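Local structure of protein toll (Drosophila melanogaster, 4LXR) at residues Leu209-Val220 with Leu233-Asn243; Phe359-Leu368 with Ile382-Val390. The protein is the extracellular, leucine-rich-repeat part of a membrane receptor that binds cleaved Spaetzle and starts signalling in dorsal-ventral patterning and antifungal immunity. All coordinates share one frame; numbering follows the deposited sequence.

Interaction 1: Leu209-Val220 with Leu233-Asn243; sequences LTKHDFEGATSV and LPHDVFAHLTN. With NAG (2-acetamido-2-deoxy-beta-D-glucopyranose), chain J.
F214 and L241 meet inside the leucine-rich-repeat solenoid, where the returning loops of two successive coils stack. Methyl CD1 of L241 sits over one face of the F214 ring, 4.2 Å from its centroid, a CH-pi contact. CD2, the other methyl, packs on CB of A217 and CB of V220. At the ring edge, near its plane, lies the carbonyl O of V237, 3.3 Å from F214 CD2. In V237, chi1 of 64° leaves CG2 trans to the backbone N, and this methyl reaches CB of L209 and CE2 of F214. Nearer the surface, the K211 chain runs nearly perpendicular to the H240 side chain. K211 CG lies off-centre over the H240 ring, 4.1 Å from the centroid. H240 ND1 donates to K211 O over 3.3 Å, from above the carbonyl plane and bent (137°). F214 N reaches the same oxygen from the opposite face. Water 1 joins K211 O, V237 O and H240 N. Water 3 bridges the charged ends, K211 NZ and D236 OD2, while water 2 bridges D236 OD1 to the backbone N of K211. In the second shell, D213 OD2 accepts from T210 N, and OD1 forms a salt bridge with R187. L241 and F214 also rest on I223 of strand 222-224. At the glycan end, N243 ND2 is bonded to C1 of a NAG and still donates to T218 O at 2.7 Å.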
loop_
_atom_site.group_PDB
_atom_site.type_symbol
_atom_site.label_atom_id
_atom_site.label_comp_id
_atom_site.label_asym_id
_atom_site.label_seq_id
_atom_site.Cartn_x
_atom_site.Cartn_y
_atom_site.Cartn_z
ATOM N N LEU A 209 -2.859 -44.473 3.987
ATOM C CA LEU A 209 -4.307 -44.409 3.911
ATOM C C LEU A 209 -4.794 -45.276 2.759
ATOM O O LEU A 209 -4.237 -45.234 1.659
ATOM C CB LEU A 209 -4.778 -42.959 3.724
ATOM C CG LEU A 209 -4.590 -42.009 4.896
ATOM C CD1 LEU A 209 -5.012 -40.606 4.467
ATOM C CD2 LEU A 209 -5.377 -42.466 6.146
ATOM N N THR A 210 -5.801 -46.098 3.045
ATOM C CA THR A 210 -6.468 -46.917 2.045
ATOM C C THR A 210 -7.980 -46.795 2.234
ATOM O O THR A 210 -8.459 -46.285 3.265
ATOM C CB THR A 210 -6.056 -48.425 2.129
ATOM O OG1 THR A 210 -6.243 -48.905 3.469
ATOM C CG2 THR A 210 -4.601 -48.615 1.743
ATOM N N LYS A 211 -8.713 -47.271 1.232
ATOM C CA LYS A 211 -10.171 -47.192 1.181
ATOM C C LYS A 211 -10.839 -47.711 2.454
ATOM O O LYS A 211 -11.729 -47.066 3.009
ATOM C CB LYS A 211 -10.657 -47.947 -0.061
ATOM C CG LYS A 211 -12.105 -48.359 -0.077
ATOM C CD LYS A 211 -12.407 -49.100 -1.392
ATOM C CE LYS A 211 -13.755 -49.816 -1.345
ATOM N NZ LYS A 211 -14.220 -50.292 -2.688
ATOM N N HIS A 212 -10.367 -48.843 2.951
ATOM C CA HIS A 212 -10.932 -49.451 4.149
ATOM C C HIS A 212 -10.858 -48.556 5.385
ATOM O O HIS A 212 -11.635 -48.732 6.329
ATOM C CB HIS A 212 -10.251 -50.799 4.436
ATOM C CG HIS A 212 -10.884 -51.574 5.554
ATOM N ND1 HIS A 212 -12.146 -52.124 5.461
ATOM C CD2 HIS A 212 -10.429 -51.888 6.792
ATOM C CE1 HIS A 212 -12.436 -52.747 6.590
ATOM N NE2 HIS A 212 -11.412 -52.619 7.414
ATOM N N ASP A 213 -9.928 -47.601 5.385
ATOM C CA ASP A 213 -9.758 -46.703 6.520
ATOM C C ASP A 213 -11.028 -45.879 6.778
ATOM O O ASP A 213 -11.315 -45.489 7.918
ATOM C CB ASP A 213 -8.538 -45.775 6.326
ATOM C CG ASP A 213 -7.201 -46.473 6.597
ATOM O OD1 ASP A 213 -7.190 -47.517 7.280
ATOM O OD2 ASP A 213 -6.149 -45.963 6.144
ATOM N N PHE A 214 -11.801 -45.628 5.727
ATOM C CA PHE A 214 -12.987 -44.790 5.870
ATOM C C PHE A 214 -14.286 -45.578 5.735
ATOM O O PHE A 214 -15.344 -45.011 5.469
ATOM C CB PHE A 214 -12.953 -43.629 4.871
ATOM C CG PHE A 214 -11.702 -42.808 4.957
ATOM C CD1 PHE A 214 -11.512 -41.929 6.005
ATOM C CD2 PHE A 214 -10.710 -42.933 4.003
ATOM C CE1 PHE A 214 -10.352 -41.182 6.091
ATOM C CE2 PHE A 214 -9.553 -42.177 4.082
ATOM C CZ PHE A 214 -9.370 -41.314 5.127
ATOM N N GLU A 215 -14.211 -46.887 5.935
ATOM C CA GLU A 215 -15.417 -47.717 5.910
ATOM C C GLU A 215 -16.446 -47.260 6.951
ATOM O O GLU A 215 -16.151 -47.146 8.144
ATOM C CB GLU A 215 -15.056 -49.185 6.126
ATOM C CG GLU A 215 -16.218 -50.058 6.469
ATOM C CD GLU A 215 -15.769 -51.453 6.838
ATOM O OE1 GLU A 215 -15.751 -51.770 8.048
ATOM O OE2 GLU A 215 -15.420 -52.224 5.917
ATOM N N GLY A 216 -17.660 -46.997 6.492
ATOM C CA GLY A 216 -18.700 -46.528 7.389
ATOM C C GLY A 216 -18.773 -45.012 7.537
ATOM O O GLY A 216 -19.638 -44.502 8.236
ATOM N N ALA A 217 -17.885 -44.282 6.872
ATOM C CA ALA A 217 -17.813 -42.826 7.069
ATOM C C ALA A 217 -18.707 -42.013 6.124
ATOM O O ALA A 217 -18.301 -40.969 5.638
ATOM C CB ALA A 217 -16.367 -42.353 6.975
ATOM N N THR A 218 -19.925 -42.488 5.881
ATOM C CA THR A 218 -20.842 -41.850 4.930
ATOM C C THR A 218 -21.396 -40.511 5.395
ATOM O O THR A 218 -21.979 -39.772 4.612
ATOM C CB THR A 218 -22.063 -42.749 4.623
ATOM O OG1 THR A 218 -22.634 -43.204 5.858
ATOM C CG2 THR A 218 -21.649 -43.956 3.780
ATOM N N SER A 219 -21.264 -40.220 6.680
ATOM C CA SER A 219 -21.747 -38.958 7.195
ATOM C C SER A 219 -20.719 -37.846 6.965
ATOM O O SER A 219 -21.048 -36.657 7.051
ATOM C CB SER A 219 -22.032 -39.097 8.686
ATOM O OG SER A 219 -20.826 -39.314 9.407
ATOM N N VAL A 220 -19.481 -38.230 6.671
ATOM C CA VAL A 220 -18.360 -37.283 6.703
ATOM C C VAL A 220 -18.429 -36.248 5.573
ATOM O O VAL A 220 -18.513 -36.602 4.403
ATOM C CB VAL A 220 -16.981 -38.003 6.733
ATOM C CG1 VAL A 220 -15.804 -36.999 6.512
ATOM C CG2 VAL A 220 -16.795 -38.750 8.045
ATOM N N LEU A 233 -1.414 -41.644 -3.243
ATOM C CA LEU A 233 -2.690 -42.117 -2.717
ATOM C C LEU A 233 -3.243 -43.154 -3.674
ATOM O O LEU A 233 -3.172 -42.967 -4.891
ATOM C CB LEU A 233 -3.689 -40.958 -2.566
ATOM C CG LEU A 233 -3.598 -40.083 -1.316
ATOM C CD1 LEU A 233 -4.634 -38.994 -1.388
ATOM C CD2 LEU A 233 -3.783 -40.885 -0.039
ATOM N N PRO A 234 -3.793 -44.257 -3.135
ATOM C CA PRO A 234 -4.482 -45.195 -4.032
ATOM C C PRO A 234 -5.707 -44.505 -4.637
ATOM O O PRO A 234 -6.297 -43.646 -3.982
ATOM C CB PRO A 234 -4.913 -46.346 -3.100
ATOM C CG PRO A 234 -4.188 -46.119 -1.794
ATOM C CD PRO A 234 -3.927 -44.633 -1.718
ATOM N N HIS A 235 -6.083 -44.881 -5.854
ATOM C CA HIS A 235 -7.172 -44.224 -6.568
ATOM C C HIS A 235 -8.534 -44.336 -5.874
ATOM O O HIS A 235 -9.436 -43.529 -6.117
ATOM C CB HIS A 235 -7.277 -44.793 -7.980
ATOM C CG HIS A 235 -7.986 -46.113 -8.050
ATOM N ND1 HIS A 235 -9.357 -46.217 -8.137
ATOM C CD2 HIS A 235 -7.511 -47.383 -8.064
ATOM C CE1 HIS A 235 -9.698 -47.494 -8.195
ATOM N NE2 HIS A 235 -8.596 -48.222 -8.148
ATOM N N ASP A 236 -8.688 -45.345 -5.025
ATOM C CA ASP A 236 -9.958 -45.566 -4.352
ATOM C C ASP A 236 -9.931 -45.225 -2.857
ATOM O O ASP A 236 -10.819 -45.651 -2.119
ATOM C CB ASP A 236 -10.433 -47.026 -4.568
ATOM C CG ASP A 236 -9.443 -48.063 -4.035
ATOM O OD1 ASP A 236 -8.453 -47.689 -3.371
ATOM O OD2 ASP A 236 -9.666 -49.271 -4.269
ATOM N N VAL A 237 -8.931 -44.457 -2.414
ATOM C CA VAL A 237 -8.788 -44.138 -0.992
ATOM C C VAL A 237 -10.028 -43.483 -0.379
ATOM O O VAL A 237 -10.307 -43.666 0.810
ATOM C CB VAL A 237 -7.555 -43.235 -0.697
ATOM C CG1 VAL A 237 -7.689 -41.856 -1.366
ATOM C CG2 VAL A 237 -7.357 -43.077 0.827
ATOM N N PHE A 238 -10.768 -42.727 -1.191
ATOM C CA PHE A 238 -11.913 -41.961 -0.697
ATOM C C PHE A 238 -13.251 -42.595 -1.111
ATOM O O PHE A 238 -14.305 -41.978 -0.971
ATOM C CB PHE A 238 -11.855 -40.512 -1.232
ATOM C CG PHE A 238 -10.604 -39.746 -0.841
ATOM C CD1 PHE A 238 -10.187 -39.681 0.478
ATOM C CD2 PHE A 238 -9.861 -39.074 -1.804
ATOM C CE1 PHE A 238 -9.046 -38.952 0.836
ATOM C CE2 PHE A 238 -8.708 -38.358 -1.463
ATOM C CZ PHE A 238 -8.299 -38.303 -0.143
ATOM N N ALA A 239 -13.209 -43.821 -1.627
ATOM C CA ALA A 239 -14.413 -44.475 -2.144
ATOM C C ALA A 239 -15.601 -44.488 -1.187
ATOM O O ALA A 239 -16.746 -44.398 -1.620
ATOM C CB ALA A 239 -14.105 -45.883 -2.602
ATOM N N HIS A 240 -15.338 -44.614 0.108
ATOM C CA HIS A 240 -16.436 -44.711 1.068
ATOM C C HIS A 240 -16.966 -43.348 1.524
ATOM O O HIS A 240 -18.034 -43.267 2.120
ATOM C CB HIS A 240 -16.008 -45.541 2.281
ATOM C CG HIS A 240 -15.896 -47.003 1.991
ATOM N ND1 HIS A 240 -14.902 -47.794 2.524
ATOM C CD2 HIS A 240 -16.661 -47.819 1.232
ATOM C CE1 HIS A 240 -15.057 -49.036 2.101
ATOM N NE2 HIS A 240 -16.117 -49.077 1.315
ATOM N N LEU A 241 -16.212 -42.288 1.249
ATOM C CA LEU A 241 -16.614 -40.936 1.632
ATOM C C LEU A 241 -17.566 -40.362 0.595
ATOM O O LEU A 241 -17.259 -39.354 -0.029
ATOM C CB LEU A 241 -15.384 -40.032 1.767
ATOM C CG LEU A 241 -14.390 -40.437 2.855
ATOM C CD1 LEU A 241 -13.085 -39.644 2.774
ATOM C CD2 LEU A 241 -15.017 -40.274 4.232
ATOM N N THR A 242 -18.718 -41.000 0.407
ATOM C CA THR A 242 -19.602 -40.640 -0.698
ATOM C C THR A 242 -20.277 -39.283 -0.541
ATOM O O THR A 242 -20.692 -38.684 -1.530
ATOM C CB THR A 242 -20.671 -41.717 -0.957
ATOM O OG1 THR A 242 -21.377 -41.989 0.259
ATOM C CG2 THR A 242 -20.016 -42.994 -1.461
ATOM N N ASN A 243 -20.389 -38.803 0.692
ATOM C CA ASN A 243 -21.011 -37.508 0.943
ATOM C C ASN A 243 -20.018 -36.367 1.215
ATOM O O ASN A 243 -20.420 -35.250 1.559
ATOM C CB ASN A 243 -22.019 -37.627 2.092
ATOM C CG ASN A 243 -23.246 -38.438 1.705
ATOM O OD1 ASN A 243 -23.749 -38.312 0.593
ATOM N ND2 ASN A 243 -23.721 -39.281 2.621
HETATM C C1 NAG J . -24.757 -40.142 2.100
HETATM C C2 NAG J . -26.164 -39.630 1.815
HETATM C C3 NAG J . -27.121 -40.794 1.608
HETATM C C4 NAG J . -26.610 -41.654 0.458
HETATM C C5 NAG J . -25.185 -42.123 0.756
HETATM C C6 NAG J . -24.571 -42.901 -0.383
HETATM C C7 NAG J . -26.895 -37.450 2.630
HETATM C C8 NAG J . -27.363 -36.648 3.804
HETATM N N2 NAG J . -26.635 -38.739 2.866
HETATM O O3 NAG J . -28.423 -40.299 1.319
HETATM O O4 NAG J . -27.458 -42.777 0.234
HETATM O O5 NAG J . -24.325 -40.997 1.006
HETATM O O6 NAG J . -23.585 -43.811 0.087
HETATM O O7 NAG J . -26.762 -36.953 1.514
HETATM O O HOH W 1 -12.894 -44.929 1.338
HETATM O O HOH W 2 -7.199 -48.058 -1.204
HETATM O O HOH W 3 -12.130 -50.111 -4.776
HETATM O O HOH W 4 -18.945 -39.001 3.130
#

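Interaction 2: Phe359-Leu368 with Ile382-Val390. With NAG (2-acetamido-2-deoxy-beta-D-glucopyranose), chain L; NAG (2-acetamido-2-deoxy-beta-D-glucopyranose), chain D.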
loop_
_atom_site.group_PDB
_atom_site.type_symbol
_atom_site.label_atom_id
_atom_site.label_comp_id
_atom_site.label_asym_id
_atom_site.label_seq_id
_atom_site.Cartn_x
_atom_site.Cartn_y
_atom_site.Cartn_z
ATOM N N PHE A 359 -11.576 -17.928 -22.918
ATOM C CA PHE A 359 -12.623 -17.291 -22.119
ATOM C C PHE A 359 -13.896 -17.113 -22.928
ATOM O O PHE A 359 -14.676 -16.196 -22.671
ATOM C CB PHE A 359 -12.157 -15.916 -21.587
ATOM C CG PHE A 359 -10.914 -15.984 -20.735
ATOM C CD1 PHE A 359 -10.871 -16.812 -19.616
ATOM C CD2 PHE A 359 -9.791 -15.236 -21.057
ATOM C CE1 PHE A 359 -9.719 -16.891 -18.828
ATOM C CE2 PHE A 359 -8.622 -15.313 -20.286
ATOM C CZ PHE A 359 -8.586 -16.137 -19.164
ATOM N N ALA A 360 -14.112 -17.980 -23.907
ATOM C CA ALA A 360 -15.288 -17.840 -24.757
ATOM C C ALA A 360 -16.597 -18.136 -24.021
ATOM O O ALA A 360 -17.636 -17.573 -24.364
ATOM C CB ALA A 360 -15.165 -18.704 -26.013
ATOM N N HIS A 361 -16.550 -19.004 -23.011
ATOM C CA HIS A 361 -17.773 -19.414 -22.314
ATOM C C HIS A 361 -17.869 -18.911 -20.872
ATOM O O HIS A 361 -18.907 -19.062 -20.238
ATOM C CB HIS A 361 -17.957 -20.947 -22.353
ATOM C CG HIS A 361 -18.068 -21.511 -23.739
ATOM N ND1 HIS A 361 -16.981 -21.645 -24.578
ATOM C CD2 HIS A 361 -19.136 -21.964 -24.435
ATOM C CE1 HIS A 361 -17.375 -22.156 -25.732
ATOM N NE2 HIS A 361 -18.679 -22.355 -25.673
ATOM N N THR A 362 -16.800 -18.320 -20.345
ATOM C CA THR A 362 -16.831 -17.867 -18.955
ATOM C C THR A 362 -17.431 -16.483 -18.891
ATOM O O THR A 362 -16.767 -15.542 -18.456
ATOM C CB THR A 362 -15.433 -17.765 -18.353
ATOM O OG1 THR A 362 -14.635 -16.919 -19.189
ATOM C CG2 THR A 362 -14.790 -19.143 -18.233
ATOM N N THR A 363 -18.690 -16.366 -19.309
ATOM C CA THR A 363 -19.306 -15.065 -19.517
ATOM C C THR A 363 -19.684 -14.377 -18.213
ATOM O O THR A 363 -20.044 -13.205 -18.220
ATOM C CB THR A 363 -20.539 -15.153 -20.448
ATOM O OG1 THR A 363 -21.509 -16.029 -19.873
ATOM C CG2 THR A 363 -20.139 -15.681 -21.813
ATOM N N ASN A 364 -19.588 -15.102 -17.103
ATOM C CA ASN A 364 -19.892 -14.550 -15.784
ATOM C C ASN A 364 -18.648 -14.108 -15.010
ATOM O O ASN A 364 -18.752 -13.666 -13.867
ATOM C CB ASN A 364 -20.670 -15.571 -14.946
ATOM C CG ASN A 364 -22.152 -15.542 -15.224
ATOM O OD1 ASN A 364 -22.783 -14.500 -15.102
ATOM N ND2 ASN A 364 -22.715 -16.690 -15.615
ATOM N N LEU A 365 -17.478 -14.246 -15.619
ATOM C CA LEU A 365 -16.226 -13.917 -14.935
ATOM C C LEU A 365 -16.233 -12.465 -14.476
ATOM O O LEU A 365 -16.491 -11.581 -15.279
ATOM C CB LEU A 365 -15.033 -14.131 -15.868
ATOM C CG LEU A 365 -13.678 -14.312 -15.190
ATOM C CD1 LEU A 365 -13.702 -15.514 -14.237
ATOM C CD2 LEU A 365 -12.587 -14.477 -16.248
ATOM N N THR A 366 -15.952 -12.222 -13.193
ATOM C CA THR A 366 -15.904 -10.859 -12.670
ATOM C C THR A 366 -14.491 -10.394 -12.319
ATOM O O THR A 366 -14.217 -9.191 -12.328
ATOM C CB THR A 366 -16.825 -10.668 -11.445
ATOM O OG1 THR A 366 -16.382 -11.501 -10.372
ATOM C CG2 THR A 366 -18.280 -11.027 -11.804
ATOM N N ASP A 367 -13.607 -11.347 -12.023
ATOM C CA ASP A 367 -12.258 -11.050 -11.545
ATOM C C ASP A 367 -11.266 -11.937 -12.251
ATOM O O ASP A 367 -11.409 -13.159 -12.255
ATOM C CB ASP A 367 -12.133 -11.279 -10.022
ATOM C CG ASP A 367 -12.931 -10.274 -9.226
ATOM O OD1 ASP A 367 -12.439 -9.137 -9.021
ATOM O OD2 ASP A 367 -14.066 -10.617 -8.836
ATOM N N LEU A 368 -10.250 -11.327 -12.845
ATOM C CA LEU A 368 -9.276 -12.087 -13.595
ATOM C C LEU A 368 -7.876 -11.629 -13.228
ATOM O O LEU A 368 -7.517 -10.477 -13.450
ATOM C CB LEU A 368 -9.533 -11.966 -15.105
ATOM C CG LEU A 368 -8.506 -12.660 -15.995
ATOM C CD1 LEU A 368 -8.335 -14.143 -15.549
ATOM C CD2 LEU A 368 -8.922 -12.587 -17.448
ATOM N N ILE A 382 -9.557 -12.211 -27.011
ATOM C CA ILE A 382 -9.361 -12.864 -25.724
ATOM C C ILE A 382 -10.432 -12.516 -24.686
ATOM O O ILE A 382 -10.896 -13.404 -23.969
ATOM C CB ILE A 382 -7.920 -12.637 -25.160
ATOM C CG1 ILE A 382 -7.724 -13.405 -23.850
ATOM C CG2 ILE A 382 -7.627 -11.165 -24.960
ATOM C CD1 ILE A 382 -7.690 -14.911 -24.023
ATOM N N PHE A 383 -10.851 -11.250 -24.628
ATOM C CA PHE A 383 -11.815 -10.812 -23.603
ATOM C C PHE A 383 -13.179 -10.458 -24.197
ATOM O O PHE A 383 -14.001 -9.840 -23.524
ATOM C CB PHE A 383 -11.301 -9.571 -22.850
ATOM C CG PHE A 383 -9.957 -9.749 -22.198
ATOM C CD1 PHE A 383 -9.617 -10.938 -21.562
ATOM C CD2 PHE A 383 -9.032 -8.715 -22.213
ATOM C CE1 PHE A 383 -8.382 -11.083 -20.957
ATOM C CE2 PHE A 383 -7.795 -8.857 -21.614
ATOM C CZ PHE A 383 -7.465 -10.039 -20.982
ATOM N N SER A 384 -13.420 -10.847 -25.447
ATOM C CA SER A 384 -14.575 -10.344 -26.189
ATOM C C SER A 384 -15.908 -10.850 -25.660
ATOM O O SER A 384 -16.957 -10.325 -26.030
ATOM C CB SER A 384 -14.454 -10.672 -27.677
ATOM O OG SER A 384 -14.617 -12.064 -27.884
ATOM N N ASN A 385 -15.868 -11.871 -24.809
ATOM C CA ASN A 385 -17.084 -12.411 -24.206
ATOM C C ASN A 385 -17.155 -12.097 -22.729
ATOM O O ASN A 385 -17.985 -12.655 -22.002
ATOM C CB ASN A 385 -17.168 -13.924 -24.404
ATOM C CG ASN A 385 -17.796 -14.304 -25.730
ATOM O OD1 ASN A 385 -17.110 -14.748 -26.650
ATOM N ND2 ASN A 385 -19.112 -14.141 -25.830
ATOM N N LEU A 386 -16.275 -11.213 -22.270
ATOM C CA LEU A 386 -16.186 -10.973 -20.841
ATOM C C LEU A 386 -16.940 -9.712 -20.415
ATOM O O LEU A 386 -16.401 -8.869 -19.695
ATOM C CB LEU A 386 -14.726 -10.940 -20.391
ATOM C CG LEU A 386 -13.984 -12.279 -20.457
ATOM C CD1 LEU A 386 -12.616 -12.178 -19.783
ATOM C CD2 LEU A 386 -14.820 -13.407 -19.821
ATOM N N GLY A 387 -18.192 -9.606 -20.854
ATOM C CA GLY A 387 -19.032 -8.464 -20.539
ATOM C C GLY A 387 -19.204 -8.151 -19.054
ATOM O O GLY A 387 -19.491 -7.012 -18.687
ATOM N N ASN A 388 -19.032 -9.152 -18.194
ATOM C CA ASN A 388 -19.219 -8.958 -16.755
ATOM C C ASN A 388 -17.943 -8.710 -15.954
ATOM O O ASN A 388 -18.004 -8.456 -14.738
ATOM C CB ASN A 388 -19.960 -10.153 -16.130
ATOM C CG ASN A 388 -21.459 -10.007 -16.206
ATOM O OD1 ASN A 388 -21.998 -9.586 -17.221
ATOM N ND2 ASN A 388 -22.142 -10.340 -15.119
ATOM N N LEU A 389 -16.791 -8.837 -16.603
ATOM C CA LEU A 389 -15.513 -8.675 -15.903
ATOM C C LEU A 389 -15.444 -7.305 -15.213
ATOM O O LEU A 389 -15.766 -6.295 -15.818
ATOM C CB LEU A 389 -14.351 -8.833 -16.882
ATOM C CG LEU A 389 -12.973 -8.977 -16.235
ATOM C CD1 LEU A 389 -12.927 -10.244 -15.378
ATOM C CD2 LEU A 389 -11.878 -8.982 -17.308
ATOM N N VAL A 390 -15.056 -7.281 -13.945
ATOM C CA VAL A 390 -15.042 -6.037 -13.181
ATOM C C VAL A 390 -13.600 -5.558 -12.946
ATOM O O VAL A 390 -13.282 -4.380 -13.162
ATOM C CB VAL A 390 -15.810 -6.185 -11.850
ATOM C CG1 VAL A 390 -15.736 -4.903 -11.037
ATOM C CG2 VAL A 390 -17.267 -6.564 -12.126
HETATM C C1 NAG L . -24.137 -16.581 -15.894
HETATM C C2 NAG L . -24.152 -16.764 -17.439
HETATM C C3 NAG L . -25.552 -17.125 -17.938
HETATM C C4 NAG L . -26.088 -18.330 -17.182
HETATM C C5 NAG L . -26.126 -17.989 -15.698
HETATM C C6 NAG L . -26.635 -19.124 -14.840
HETATM C C7 NAG L . -24.189 -14.357 -18.011
HETATM C C8 NAG L . -23.535 -13.277 -18.819
HETATM N N2 NAG L . -23.656 -15.583 -18.130
HETATM O O3 NAG L . -25.497 -17.404 -19.333
HETATM O O4 NAG L . -27.377 -18.706 -17.662
HETATM O O5 NAG L . -24.790 -17.710 -15.256
HETATM O O6 NAG L . -25.854 -20.297 -15.025
HETATM O O7 NAG L . -25.148 -14.125 -17.278
HETATM C C1 NAG D . -15.114 -16.304 -5.504
HETATM C C2 NAG D . -14.998 -15.849 -4.040
HETATM C C3 NAG D . -15.941 -14.680 -3.768
HETATM C C4 NAG D . -15.754 -13.569 -4.795
HETATM C C5 NAG D . -15.844 -14.134 -6.213
HETATM C C6 NAG D . -15.567 -13.107 -7.294
HETATM C C7 NAG D . -14.309 -17.546 -2.408
HETATM C C8 NAG D . -14.768 -18.635 -1.480
HETATM N N2 NAG D . -15.265 -16.936 -3.111
HETATM O O3 NAG D . -15.699 -14.183 -2.457
HETATM O O4 NAG D . -16.791 -12.610 -4.623
HETATM O O5 NAG D . -14.881 -15.181 -6.374
HETATM O O6 NAG D . -14.326 -12.437 -7.099
HETATM O O7 NAG D . -13.124 -17.240 -2.520
HETATM O O HOH W 5 -11.567 -15.888 -24.798
HETATM O O HOH W 6 -13.360 -13.883 -24.236
HETATM O O HOH W 7 -17.407 -11.692 -17.799
HETATM O O HOH W 8 -20.386 -11.426 -20.283
HETATM O O HOH W 9 -21.188 -12.558 -13.136
#
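F359 runs alongside I382, with CD2 3.6 Å from I382 CD1. The carbonyl O of I382 lies in the ring plane at its edge. CE2 of F359 comes to the edge of the F383 ring, and CB meets CD2 of L386. With an alanine in place of F359, I382 CD1 and F383 CE1 would probably lose their aromatic neighbour, and a gap is likely to open beside L344 of strand 343-345. The N385 side chain packs against A360 O, with CG 3.5 Å away. T362 centres an inverse gamma turn, and its O lies 3.2 Å from L386 CD2. T363 O accepts a hydrogen bond from water 8, which also bonds N385 O, and a weak one from water 7. OG1 of T363 accepts an almost straight bond (175°) from N2 of a NAG. N364 ND2 is covalently joined to C1 of this NAG and hydrogen-bonds V339 O, and water 9 links N364 OD1 to N388 ND2. L365 sets CG anti to the backbone N (chi1 -159°), placing it 4.1 Å from L389 CD1. T366 O accepts from V390 N at 2.6 Å. D367 OD2 accepts a hydrogen bond from O6 of a second NAG, 2.5 Å away. L368 closes the segment with CD2 on F383 CE1 and CB on L389 CD1. Such packing of leucines and phenylalanines between adjacent coils is typical of the leucine-rich-repeat solenoid.

Overall arrangement
From the N terminus, the chain passes strand 198-200 and enters 209-220. It makes strand 222-224 and returns through 233-243, where interaction 1 closes a loop of about one coil. More coils follow before 359-368 runs into strand 367-369. The chain turns back through strand 377-378 to 382-390, and interaction 2 closes there, before strand 391-393. Interactions 1 and 2 are in series, neither nested nor crossed, with centres about 38 Å apart and nearest atoms about 25 Å apart. Each ties one coil of the solenoid to the next. Interaction 1 sets the junction of repeats 3 and 4 against that of repeats 4 and 5; interaction 2 does likewise for repeats 9 to 11. Both carry an N-linked glycan.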